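PDB 5O63: restriction endonuclease UbaLAI from Unidentified, which cleaves DNA as a monomeric Type IIE restriction enzyme, with its N-terminal B3 domain, the part modelled here, binding the cognate DNA. Local coordinates for residues Met24-Val28 with Phe140-Phe144; Gln60-Phe66 with Leu79-Glu85. All blocks are in the same frame, centred on the assembly; numbering follows the deposited sequence. Where two conformers were deposited one is given.

Contact 1. Residues Met24-Val28 with Phe140-Phe144; sequences MFAKV and FALCF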
ATOM      1  N   MET A  24      -1.109  -9.082   1.436  1.00 25.07           N
ATOM      2  CA  MET A  24      -0.766  -7.942   0.557  1.00 25.13           C
ATOM      3  C   MET A  24      -1.998  -7.278  -0.001  1.00 24.57           C
ATOM      4  O   MET A  24      -2.975  -7.942  -0.395  1.00 27.22           O
ATOM      5  CB  MET A  24       0.144  -8.430  -0.581  1.00 26.01           C
ATOM      6  CG  MET A  24       0.398  -7.388  -1.709  1.00 29.41           C
ATOM      7  SD  MET A  24       1.364  -8.017  -3.093  1.00 35.13           S
ATOM      8  CE  MET A  24       0.228  -9.181  -3.769  1.00 39.19           C
ATOM      9  N   PHE A  25      -1.955  -5.946  -0.043  1.00 19.28           N
ATOM     10  CA  PHE A  25      -2.894  -5.164  -0.841  1.00 19.94           C
ATOM     11  C   PHE A  25      -2.063  -4.348  -1.825  1.00 20.08           C
ATOM     12  O   PHE A  25      -1.271  -3.496  -1.401  1.00 19.71           O
ATOM     13  CB  PHE A  25      -3.752  -4.270   0.083  1.00 21.31           C
ATOM     14  CG  PHE A  25      -4.393  -3.091  -0.614  1.00 19.16           C
ATOM     15  CD1 PHE A  25      -5.221  -3.230  -1.723  1.00 20.78           C
ATOM     16  CD2 PHE A  25      -4.155  -1.808  -0.144  1.00 21.84           C
ATOM     17  CE1 PHE A  25      -5.805  -2.097  -2.357  1.00 18.80           C
ATOM     18  CE2 PHE A  25      -4.722  -0.679  -0.744  1.00 21.39           C
ATOM     19  CZ  PHE A  25      -5.551  -0.796  -1.865  1.00 20.79           C
ATOM     20  N   ALA A  26      -2.202  -4.573  -3.117  1.00 17.88           N
ATOM     21  CA  ALA A  26      -1.455  -3.827  -4.146  1.00 17.82           C
ATOM     22  C   ALA A  26      -2.459  -3.193  -5.080  1.00 18.99           C
ATOM     23  O   ALA A  26      -3.481  -3.800  -5.439  1.00 20.34           O
ATOM     24  CB  ALA A  26      -0.536  -4.704  -4.912  1.00 21.36           C
ATOM     25  N   LYS A  27      -2.153  -1.974  -5.464  1.00 17.08           N
ATOM     26  CA  LYS A  27      -3.097  -1.149  -6.245  1.00 15.32           C
ATOM     27  C   LYS A  27      -2.328  -0.418  -7.340  1.00 15.52           C
ATOM     28  O   LYS A  27      -1.322   0.269  -7.095  1.00 16.45           O
ATOM     29  CB  LYS A  27      -3.852  -0.130  -5.380  1.00 16.09           C
ATOM     30  CG  LYS A  27      -4.938   0.605  -6.188  1.00 14.27           C
ATOM     31  CD  LYS A  27      -5.463   1.868  -5.448  1.00 14.64           C
ATOM     32  CE  LYS A  27      -6.608   2.488  -6.289  1.00 16.00           C
ATOM     33  NZ  LYS A  27      -7.012   3.878  -5.728  1.00 14.54           N
ATOM     34  N   VAL A  28      -2.802  -0.566  -8.581  1.00 14.04           N
ATOM     35  CA  VAL A  28      -2.377   0.340  -9.638  1.00 16.55           C
ATOM     36  C   VAL A  28      -3.159   1.621  -9.481  1.00 17.36           C
ATOM     37  O   VAL A  28      -4.417   1.614  -9.483  1.00 16.82           O
ATOM     38  CB  VAL A  28      -2.662  -0.266 -11.063  1.00 18.18           C
ATOM     39  CG1 VAL A  28      -2.208   0.658 -12.140  1.00 18.78           C
ATOM     40  CG2 VAL A  28      -2.006  -1.685 -11.167  1.00 18.95           C
ATOM     41  N   PHE A 140       4.720  -5.021 -10.612  1.00 21.65           N
ATOM     42  CA  PHE A 140       3.420  -5.429 -11.119  1.00 22.13           C
ATOM     43  C   PHE A 140       3.412  -6.950 -11.444  1.00 21.66           C
ATOM     44  O   PHE A 140       2.444  -7.687 -11.090  1.00 23.68           O
ATOM     45  CB  PHE A 140       3.048  -4.601 -12.338  1.00 21.22           C
ATOM     46  CG  PHE A 140       1.647  -4.942 -12.868  1.00 21.68           C
ATOM     47  CD1 PHE A 140       1.519  -5.917 -13.844  1.00 24.23           C
ATOM     48  CD2 PHE A 140       0.503  -4.394 -12.306  1.00 21.62           C
ATOM     49  CE1 PHE A 140       0.261  -6.294 -14.287  1.00 25.60           C
ATOM     50  CE2 PHE A 140      -0.758  -4.763 -12.734  1.00 23.57           C
ATOM     51  CZ  PHE A 140      -0.873  -5.729 -13.736  1.00 21.61           C
ATOM     52  N   ALA A 141       4.454  -7.392 -12.120  1.00 22.79           N
ATOM     53  CA  ALA A 141       4.541  -8.821 -12.452  1.00 26.67           C
ATOM     54  C   ALA A 141       4.498  -9.711 -11.168  1.00 23.59           C
ATOM     55  O   ALA A 141       3.895 -10.796 -11.171  1.00 25.33           O
ATOM     56  CB  ALA A 141       5.836  -9.104 -13.249  1.00 26.21           C
ATOM     57  N   LEU A 142       5.218  -9.306 -10.110  1.00 24.21           N
ATOM     58  CA  LEU A 142       5.203 -10.106  -8.879  1.00 28.51           C
ATOM     59  C   LEU A 142       3.857 -10.101  -8.178  1.00 26.57           C
ATOM     60  O   LEU A 142       3.499 -11.107  -7.602  1.00 28.35           O
ATOM     61  CB  LEU A 142       6.218  -9.625  -7.831  1.00 38.30           C
ATOM     62  CG  LEU A 142       7.616  -9.276  -8.198  1.00 40.93           C
ATOM     63  CD1 LEU A 142       8.280  -8.570  -7.043  1.00 34.89           C
ATOM     64  CD2 LEU A 142       8.221 -10.570  -8.413  1.00 44.61           C
ATOM     65  N   CYS A 143       3.140  -8.972  -8.180  1.00 23.53           N
ATOM     66  CA  CYS A 143       1.892  -8.891  -7.456  1.00 22.89           C
ATOM     67  C   CYS A 143       0.715  -9.477  -8.222  1.00 25.92           C
ATOM     68  O   CYS A 143      -0.228  -9.992  -7.610  1.00 26.09           O
ATOM     69  CB  CYS A 143       1.531  -7.440  -7.154  1.00 22.76           C
ATOM     70  SG  CYS A 143       2.747  -6.709  -5.985  1.00 24.44           S
ATOM     71  N   PHE A 144       0.746  -9.350  -9.560  1.00 24.50           N
ATOM     72  CA  PHE A 144      -0.441  -9.681 -10.380  1.00 24.48           C
ATOM     73  C   PHE A 144      -0.214 -10.824 -11.394  1.00 24.23           C
ATOM     74  O   PHE A 144      -1.174 -11.334 -12.000  1.00 27.24           O
ATOM     75  CB  PHE A 144      -0.898  -8.433 -11.153  1.00 21.31           C
ATOM     76  CG  PHE A 144      -1.491  -7.370 -10.287  1.00 22.84           C
ATOM     77  CD1 PHE A 144      -2.861  -7.400  -9.954  1.00 25.35           C
ATOM     78  CD2 PHE A 144      -0.677  -6.354  -9.740  1.00 23.75           C
ATOM     79  CE1 PHE A 144      -3.425  -6.411  -9.156  1.00 31.99           C
ATOM     80  CE2 PHE A 144      -1.258  -5.349  -8.964  1.00 26.95           C
ATOM     81  CZ  PHE A 144      -2.633  -5.382  -8.652  1.00 28.50           C
TER
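Met-24, an engineered residue, meets Cys-143 sulfur to sulfur, with Met-24 SD 3.5 Å from Cys-143 SG. The thioether chain of Met-24 runs extended and then turns at its last torsion (chi3 68°). This turn brings CE alongside CB of Cys-143. Next along the strand, Ala-26 CB lies 4.0 Å from Cys-143 SG, so the thiol is touched by two strand residues. Ala-26 also meets Phe-144. Ala-26 O approaches Phe-144 CZ obliquely at 3.7 Å, and Ala-26 CB lies 4.2 Å from CE2 of that ring. At the far end, Val-28 CG2 touches the edge of the Phe-140 ring, 3.7 Å from CE2.

An alanine here removes the thioether chain, and would probably leave a gap beside SG and CB of Cys-143, between strand and helix.

No hydrogen bond crosses the contact. Within the helix the two rings are also linked. CB of Phe-144 sits over one face of the Phe-140 ring, toward its rim, and Phe-144 N bonds to Phe-140 O at 2.8 Å. The Phe-136 ring also meets that of Phe-140. The helix carbonyl of Cys-143 is held by Arg-158.

Strand 24-28 and helix 140-144 run at 128°, with axes 9.6 Å apart. The strand lies between strands 108-116 and 155-159. Ile-110 touches both Met-24 and Cys-143, and Val-156 touches Met-24 and Phe-144. Leu-4 of helix 3-14 also reaches Met-24. The contact thus lays helix 136-144 against the sheet, consistent with the B3 fold, a beta pseudobarrel flanked by helices.

Contact 2. Residues Gln60-Phe66 with Leu79-Glu85; sequences QNATSNF and LAYKYYE. With nucleotides of chain C.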
ATOM      1  N   GLN A  60     -19.663  12.048  10.618  1.00 31.22           N
ATOM      2  CA  GLN A  60     -18.453  12.843  10.875  1.00 34.71           C
ATOM      3  C   GLN A  60     -17.213  12.200  10.253  1.00 33.96           C
ATOM      4  O   GLN A  60     -17.054  10.984  10.250  1.00 32.68           O
ATOM      5  CB  GLN A  60     -18.245  13.029  12.376  1.00 39.35           C
ATOM      6  CG  GLN A  60     -19.485  13.531  13.110  1.00 47.10           C
ATOM      7  CD  GLN A  60     -19.940  14.882  12.577  1.00 54.02           C
ATOM      8  OE1 GLN A  60     -19.128  15.766  12.306  1.00 55.51           O
ATOM      9  NE2 GLN A  60     -21.248  15.038  12.399  1.00 58.32           N
ATOM     10  N   ASN A  61     -16.314  13.034   9.738  1.00 29.45           N
ATOM     11  CA  ASN A  61     -15.009  12.560   9.322  1.00 26.38           C
ATOM     12  C   ASN A  61     -14.308  11.871  10.479  1.00 26.57           C
ATOM     13  O   ASN A  61     -14.520  12.219  11.698  1.00 29.17           O
ATOM     14  CB  ASN A  61     -14.111  13.728   8.855  1.00 28.92           C
ATOM     15  CG  ASN A  61     -14.619  14.408   7.588  1.00 28.37           C
ATOM     16  OD1 ASN A  61     -15.344  13.818   6.821  1.00 27.49           O
ATOM     17  ND2 ASN A  61     -14.225  15.662   7.378  1.00 25.43           N
ATOM     18  N   ALA A  62     -13.480  10.905  10.156  1.00 26.20           N
ATOM     19  CA  ALA A  62     -12.667  10.259  11.177  1.00 28.32           C
ATOM     20  C   ALA A  62     -11.279  10.027  10.645  1.00 27.78           C
ATOM     21  O   ALA A  62     -11.044  10.047   9.417  1.00 26.71           O
ATOM     22  CB  ALA A  62     -13.323   8.937  11.650  1.00 29.06           C
ATOM     23  N   THR A  63     -10.340   9.777  11.541  0.50 26.09           N
ATOM     24  CA  THR A  63      -8.960   9.647  11.125  0.50 23.84           C
ATOM     25  C   THR A  63      -8.159   8.825  12.130  0.50 24.94           C
ATOM     26  O   THR A  63      -8.326   8.943  13.319  0.50 26.82           O
ATOM     27  CB  THR A  63      -8.328  11.058  10.878  0.50 22.07           C
ATOM     28  OG1 THR A  63      -6.950  10.907  10.591  0.50 18.31           O
ATOM     29  CG2 THR A  63      -8.550  12.003  12.080  0.50 28.07           C
ATOM     30  N   SER A  64      -7.335   7.935  11.609  1.00 26.45           N
ATOM     31  CA  SER A  64      -6.548   7.030  12.368  1.00 33.00           C
ATOM     32  C   SER A  64      -5.120   7.154  11.834  1.00 28.85           C
ATOM     33  O   SER A  64      -4.890   7.473  10.658  1.00 28.88           O
ATOM     34  CB  SER A  64      -7.097   5.605  12.183  1.00 41.34           C
ATOM     35  OG  SER A  64      -6.259   4.686  12.828  1.00 54.22           O
ATOM     36  N   ASN A  65      -4.159   6.880  12.683  1.00 26.07           N
ATOM     37  CA  ASN A  65      -2.799   6.712  12.252  1.00 23.05           C
ATOM     38  C   ASN A  65      -2.421   5.263  12.290  1.00 26.03           C
ATOM     39  O   ASN A  65      -2.913   4.487  13.137  1.00 31.77           O
ATOM     40  CB  ASN A  65      -1.829   7.494  13.178  1.00 26.28           C
ATOM     41  CG  ASN A  65      -1.973   8.994  13.040  1.00 28.90           C
ATOM     42  OD1 ASN A  65      -2.514   9.491  12.061  1.00 29.19           O
ATOM     43  ND2 ASN A  65      -1.463   9.734  14.044  1.00 31.83           N
ATOM     44  N   PHE A  66      -1.475   4.876  11.471  1.00 27.14           N
ATOM     45  CA  PHE A  66      -0.851   3.584  11.728  1.00 27.10           C
ATOM     46  C   PHE A  66       0.607   3.584  11.287  1.00 27.53           C
ATOM     47  O   PHE A  66       1.016   4.287  10.361  1.00 25.94           O
ATOM     48  CB  PHE A  66      -1.648   2.435  11.071  1.00 30.11           C
ATOM     49  CG  PHE A  66      -1.682   2.474   9.591  1.00 29.30           C
ATOM     50  CD1 PHE A  66      -0.810   1.715   8.831  1.00 29.16           C
ATOM     51  CD2 PHE A  66      -2.640   3.226   8.938  1.00 27.63           C
ATOM     52  CE1 PHE A  66      -0.876   1.711   7.449  1.00 27.52           C
ATOM     53  CE2 PHE A  66      -2.697   3.242   7.549  1.00 25.96           C
ATOM     54  CZ  PHE A  66      -1.791   2.489   6.798  1.00 23.56           C
ATOM     55  N   LEU A  79       1.561   6.486   8.656  1.00 20.83           N
ATOM     56  CA  LEU A  79       0.588   6.853   7.633  1.00 18.56           C
ATOM     57  C   LEU A  79      -0.710   7.244   8.268  1.00 17.87           C
ATOM     58  O   LEU A  79      -1.018   6.814   9.423  1.00 22.21           O
ATOM     59  CB  LEU A  79       0.380   5.615   6.693  1.00 19.18           C
ATOM     60  CG  LEU A  79       1.646   5.239   5.938  1.00 19.43           C
ATOM     61  CD1 LEU A  79       1.275   4.051   5.003  1.00 22.17           C
ATOM     62  CD2 LEU A  79       2.288   6.426   5.187  1.00 23.17           C
ATOM     63  N   ALA A  80      -1.508   8.037   7.530  1.00 18.25           N
ATOM     64  CA  ALA A  80      -2.843   8.404   8.007  1.00 19.01           C
ATOM     65  C   ALA A  80      -3.891   7.667   7.217  1.00 22.26           C
ATOM     66  O   ALA A  80      -3.763   7.500   5.999  1.00 22.19           O
ATOM     67  CB  ALA A  80      -3.097   9.946   7.931  1.00 19.90           C
ATOM     68  N   TYR A  81      -4.897   7.211   7.923  1.00 20.62           N
ATOM     69  CA  TYR A  81      -6.020   6.451   7.317  1.00 20.34           C
ATOM     70  C   TYR A  81      -7.265   7.325   7.540  1.00 22.86           C
ATOM     71  O   TYR A  81      -7.687   7.586   8.709  1.00 21.84           O
ATOM     72  CB  TYR A  81      -6.087   5.091   7.989  1.00 23.92           C
ATOM     73  CG  TYR A  81      -7.140   4.111   7.529  1.00 22.74           C
ATOM     74  CD1 TYR A  81      -7.721   4.182   6.249  1.00 23.96           C
ATOM     75  CD2 TYR A  81      -7.506   3.040   8.353  1.00 25.56           C
ATOM     76  CE1 TYR A  81      -8.663   3.233   5.844  1.00 27.73           C
ATOM     77  CE2 TYR A  81      -8.448   2.107   7.953  1.00 28.16           C
ATOM     78  CZ  TYR A  81      -9.015   2.216   6.702  1.00 30.19           C
ATOM     79  OH  TYR A  81      -9.948   1.281   6.329  1.00 29.47           O
ATOM     80  N   LYS A  82      -7.798   7.874   6.444  1.00 20.12           N
ATOM     81  CA  LYS A  82      -8.828   8.901   6.536  1.00 19.19           C
ATOM     82  C   LYS A  82     -10.201   8.399   6.161  1.00 22.18           C
ATOM     83  O   LYS A  82     -10.322   7.699   5.146  1.00 23.10           O
ATOM     84  CB  LYS A  82      -8.477  10.098   5.623  1.00 20.18           C
ATOM     85  CG  LYS A  82      -7.004  10.549   5.684  1.00 18.43           C
ATOM     86  CD  LYS A  82      -6.656  11.237   7.050  1.00 19.02           C
ATOM     87  CE  LYS A  82      -7.433  12.509   7.201  1.00 24.21           C
ATOM     88  NZ  LYS A  82      -6.994  13.148   8.484  1.00 23.16           N
ATOM     89  N   TYR A  83     -11.214   8.741   6.939  1.00 20.68           N
ATOM     90  CA  TYR A  83     -12.630   8.517   6.533  1.00 21.47           C
ATOM     91  C   TYR A  83     -13.255   9.884   6.258  1.00 24.04           C
ATOM     92  O   TYR A  83     -13.242  10.755   7.131  1.00 23.54           O
ATOM     93  CB  TYR A  83     -13.407   7.816   7.638  1.00 22.89           C
ATOM     94  CG  TYR A  83     -14.884   7.831   7.423  1.00 26.61           C
ATOM     95  CD1 TYR A  83     -15.473   7.060   6.439  1.00 24.91           C
ATOM     96  CD2 TYR A  83     -15.719   8.640   8.220  1.00 28.44           C
ATOM     97  CE1 TYR A  83     -16.848   7.052   6.265  1.00 26.62           C
ATOM     98  CE2 TYR A  83     -17.104   8.649   8.031  1.00 28.09           C
ATOM     99  CZ  TYR A  83     -17.656   7.859   7.048  1.00 28.69           C
ATOM    100  OH  TYR A  83     -19.012   7.868   6.838  1.00 28.72           O
ATOM    101  N   TYR A  84     -13.785  10.073   5.057  1.00 23.24           N
ATOM    102  CA  TYR A  84     -14.438  11.312   4.717  1.00 23.30           C
ATOM    103  C   TYR A  84     -15.905  11.048   4.444  1.00 25.80           C
ATOM    104  O   TYR A  84     -16.282  10.345   3.472  1.00 24.73           O
ATOM    105  CB  TYR A  84     -13.776  11.965   3.516  1.00 20.34           C
ATOM    106  CG  TYR A  84     -12.461  12.647   3.881  1.00 19.90           C
ATOM    107  CD1 TYR A  84     -12.438  13.728   4.767  1.00 19.71           C
ATOM    108  CD2 TYR A  84     -11.248  12.232   3.322  1.00 19.85           C
ATOM    109  CE1 TYR A  84     -11.238  14.356   5.092  1.00 20.46           C
ATOM    110  CE2 TYR A  84     -10.013  12.902   3.621  1.00 18.62           C
ATOM    111  CZ  TYR A  84     -10.046  13.950   4.528  1.00 19.90           C
ATOM    112  OH  TYR A  84      -8.897  14.618   4.887  1.00 21.96           O
ATOM    113  N   GLU A  85     -16.743  11.632   5.307  1.00 26.99           N
ATOM    114  CA  GLU A  85     -18.137  11.244   5.363  1.00 25.15           C
ATOM    115  C   GLU A  85     -18.935  11.679   4.179  1.00 26.48           C
ATOM    116  O   GLU A  85     -19.971  11.042   3.845  1.00 27.92           O
ATOM    117  CB  GLU A  85     -18.800  11.785   6.634  1.00 29.53           C
ATOM    118  CG  GLU A  85     -18.728  13.319   6.752  1.00 31.55           C
ATOM    119  CD  GLU A  85     -19.771  14.096   5.924  1.00 33.21           C
ATOM    120  OE1 GLU A  85     -20.819  13.532   5.506  1.00 34.29           O
ATOM    121  OE2 GLU A  85     -19.479  15.306   5.694  1.00 35.93           O
TER
ATOM    122  P    DC C   4      -9.192  16.870   7.818  1.00 25.15           P
ATOM    123  OP1  DC C   4      -9.766  16.924   9.222  1.00 29.73           O
ATOM    124  OP2  DC C   4      -8.921  15.509   7.199  1.00 26.75           O
ATOM    125  O5'  DC C   4     -10.124  17.596   6.769  1.00 23.63           O
ATOM    126  C5'  DC C   4     -10.539  18.945   7.118  1.00 24.92           C
ATOM    127  C4'  DC C   4     -11.202  19.609   5.937  1.00 26.43           C
ATOM    128  O4'  DC C   4     -10.238  19.710   4.875  1.00 24.99           O
ATOM    129  C3'  DC C   4     -12.436  18.897   5.372  1.00 30.04           C
ATOM    130  O3'  DC C   4     -13.530  19.632   5.774  1.00 30.50           O
ATOM    131  C2'  DC C   4     -12.287  19.064   3.891  1.00 31.90           C
ATOM    132  C1'  DC C   4     -10.911  19.640   3.658  1.00 29.99           C
ATOM    133  N1   DC C   4     -10.142  18.771   2.741  1.00 24.73           N
ATOM    134  C2   DC C   4     -10.134  19.122   1.386  1.00 23.46           C
ATOM    135  O2   DC C   4     -10.767  20.151   1.033  1.00 23.26           O
ATOM    136  N3   DC C   4      -9.413  18.370   0.526  1.00 20.16           N
ATOM    137  C4   DC C   4      -8.797  17.256   0.951  1.00 19.10           C
ATOM    138  N4   DC C   4      -8.176  16.526   0.023  1.00 19.22           N
ATOM    139  C5   DC C   4      -8.782  16.874   2.343  1.00 21.39           C
ATOM    140  C6   DC C   4      -9.503  17.656   3.198  1.00 22.77           C
ATOM    141  P    DC C   3      -4.084  14.334   6.499  1.00 19.66           P
ATOM    142  OP1  DC C   3      -4.434  13.779   7.851  1.00 24.92           O
ATOM    143  OP2  DC C   3      -4.453  13.516   5.334  1.00 17.10           O
ATOM    144  O5'  DC C   3      -4.917  15.692   6.396  1.00 20.08           O
ATOM    145  C5'  DC C   3      -4.835  16.621   7.535  1.00 21.94           C
ATOM    146  C4'  DC C   3      -5.559  17.910   7.172  1.00 19.91           C
ATOM    147  O4'  DC C   3      -4.937  18.489   6.023  1.00 20.01           O
ATOM    148  C3'  DC C   3      -6.994  17.806   6.767  1.00 21.22           C
ATOM    149  O3'  DC C   3      -7.837  17.687   7.889  1.00 24.71           O
ATOM    150  C2'  DC C   3      -7.229  19.156   6.080  1.00 21.23           C
ATOM    151  C1'  DC C   3      -5.915  19.340   5.378  1.00 19.10           C
ATOM    152  N1   DC C   3      -5.922  18.997   3.928  1.00 20.62           N
ATOM    153  C2   DC C   3      -6.383  19.951   3.048  1.00 20.21           C
ATOM    154  O2   DC C   3      -6.885  20.980   3.508  1.00 20.39           O
ATOM    155  N3   DC C   3      -6.255  19.728   1.736  1.00 19.82           N
ATOM    156  C4   DC C   3      -5.767  18.536   1.268  1.00 18.99           C
ATOM    157  N4   DC C   3      -5.665  18.386  -0.053  1.00 19.31           N
ATOM    158  C5   DC C   3      -5.297  17.508   2.157  1.00 18.44           C
ATOM    159  C6   DC C   3      -5.376  17.810   3.495  1.00 21.22           C
ATOM    160  P    DT C   5     -15.046  19.178   5.490  1.00 38.60           P
ATOM    161  OP1  DT C   5     -15.845  20.145   6.290  1.00 43.73           O
ATOM    162  OP2  DT C   5     -15.131  17.723   5.607  1.00 34.63           O
ATOM    163  O5'  DT C   5     -15.302  19.508   3.925  1.00 37.32           O
ATOM    164  C5'  DT C   5     -15.381  20.877   3.554  1.00 32.61           C
ATOM    165  C4'  DT C   5     -15.590  21.043   2.051  1.00 33.65           C
ATOM    166  O4'  DT C   5     -14.400  20.517   1.367  1.00 30.08           O
ATOM    167  C3'  DT C   5     -16.796  20.343   1.450  1.00 35.36           C
ATOM    168  O3'  DT C   5     -17.311  21.150   0.422  1.00 33.48           O
ATOM    169  C2'  DT C   5     -16.163  19.085   0.816  1.00 28.22           C
ATOM    170  C1'  DT C   5     -14.833  19.684   0.341  1.00 26.81           C
ATOM    171  N1   DT C   5     -13.816  18.696   0.109  1.00 24.35           N
ATOM    172  C2   DT C   5     -13.116  18.724  -1.089  1.00 25.88           C
ATOM    173  O2   DT C   5     -13.291  19.583  -1.908  1.00 25.20           O
ATOM    174  N3   DT C   5     -12.221  17.712  -1.282  1.00 24.17           N
ATOM    175  C4   DT C   5     -11.945  16.682  -0.410  1.00 21.76           C
ATOM    176  O4   DT C   5     -11.142  15.822  -0.676  1.00 21.82           O
ATOM    177  C5   DT C   5     -12.686  16.716   0.865  1.00 23.31           C
ATOM    178  C7   DT C   5     -12.450  15.635   1.901  1.00 22.90           C
ATOM    179  C6   DT C   5     -13.572  17.709   1.056  1.00 22.67           C
TER
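Ala-62 and Tyr-83, Ser-64 and Tyr-81, and Phe-66 and Leu-79 form the hydrogen-bonded pairs of an antiparallel hairpin. Each pair exchanges two backbone bonds. The shortest runs from Tyr-81 N to Ser-64 O at 2.7 Å. Thr-63 with Lys-82 and Asn-65 with Ala-80 are the non-hydrogen-bonded pairs between them.

On the sheet face that carries Phe-66, the Phe-66 ring lies across Leu-79, whose CB makes a CH-pi contact 4.1 Å from the ring centroid. Tyr-81 CB comes to the ring edge.

Polar side chains make this hairpin part of the B3 domain's DNA-binding surface, through backbone phosphates of chain C. Asn-61 OD1 accepts a nearly straight bond from Glu-85 N (3.0 Å), and Asn-61 ND2 donates to OP2 of DT5 at 2.9 Å. Lys-82 bends twice, at chi2 (-70°) and chi3 (-65°), to bring NZ 2.7 Å from OP1 of DC3, with a further weak bond to OP2 of DC4. Tyr-84 OH donates to that same OP2 of DC4 in a very short bond of 2.5 Å. Over the centre of the Tyr-84 ring lies the thymine methyl of DT5, while the Asn-61 amide stands nearly perpendicular at its edge.

Strand 89-93 pairs along the other side of strand 75-84, joining Ala-80 to Thr-93 and Lys-82 to Arg-91. Beyond strand 62-70 lies strand 121-128, whose Tyr-123 ring meets Phe-66 edge-to-face.

Both contacts reach the same mixed sheet, but they use different strands and lie on opposite sides of the chain's centre. Their own centres are 24 Å apart and they do not touch. Contact 1 is buried and joins a strand to a helix mainly through sulfur, methyl and aromatic groups, with no hydrogen bond between them. Contact 2 is partly exposed and joins neighbouring strands through a backbone ladder. One side of that hairpin turns Asn-61, Lys-82 and Tyr-84 to the DNA of chain C, while the other carries Phe-66, Leu-79 and two tyrosines against the protein. Along the chain, the hairpin of contact 2 falls within the long loop that contact 1 closes.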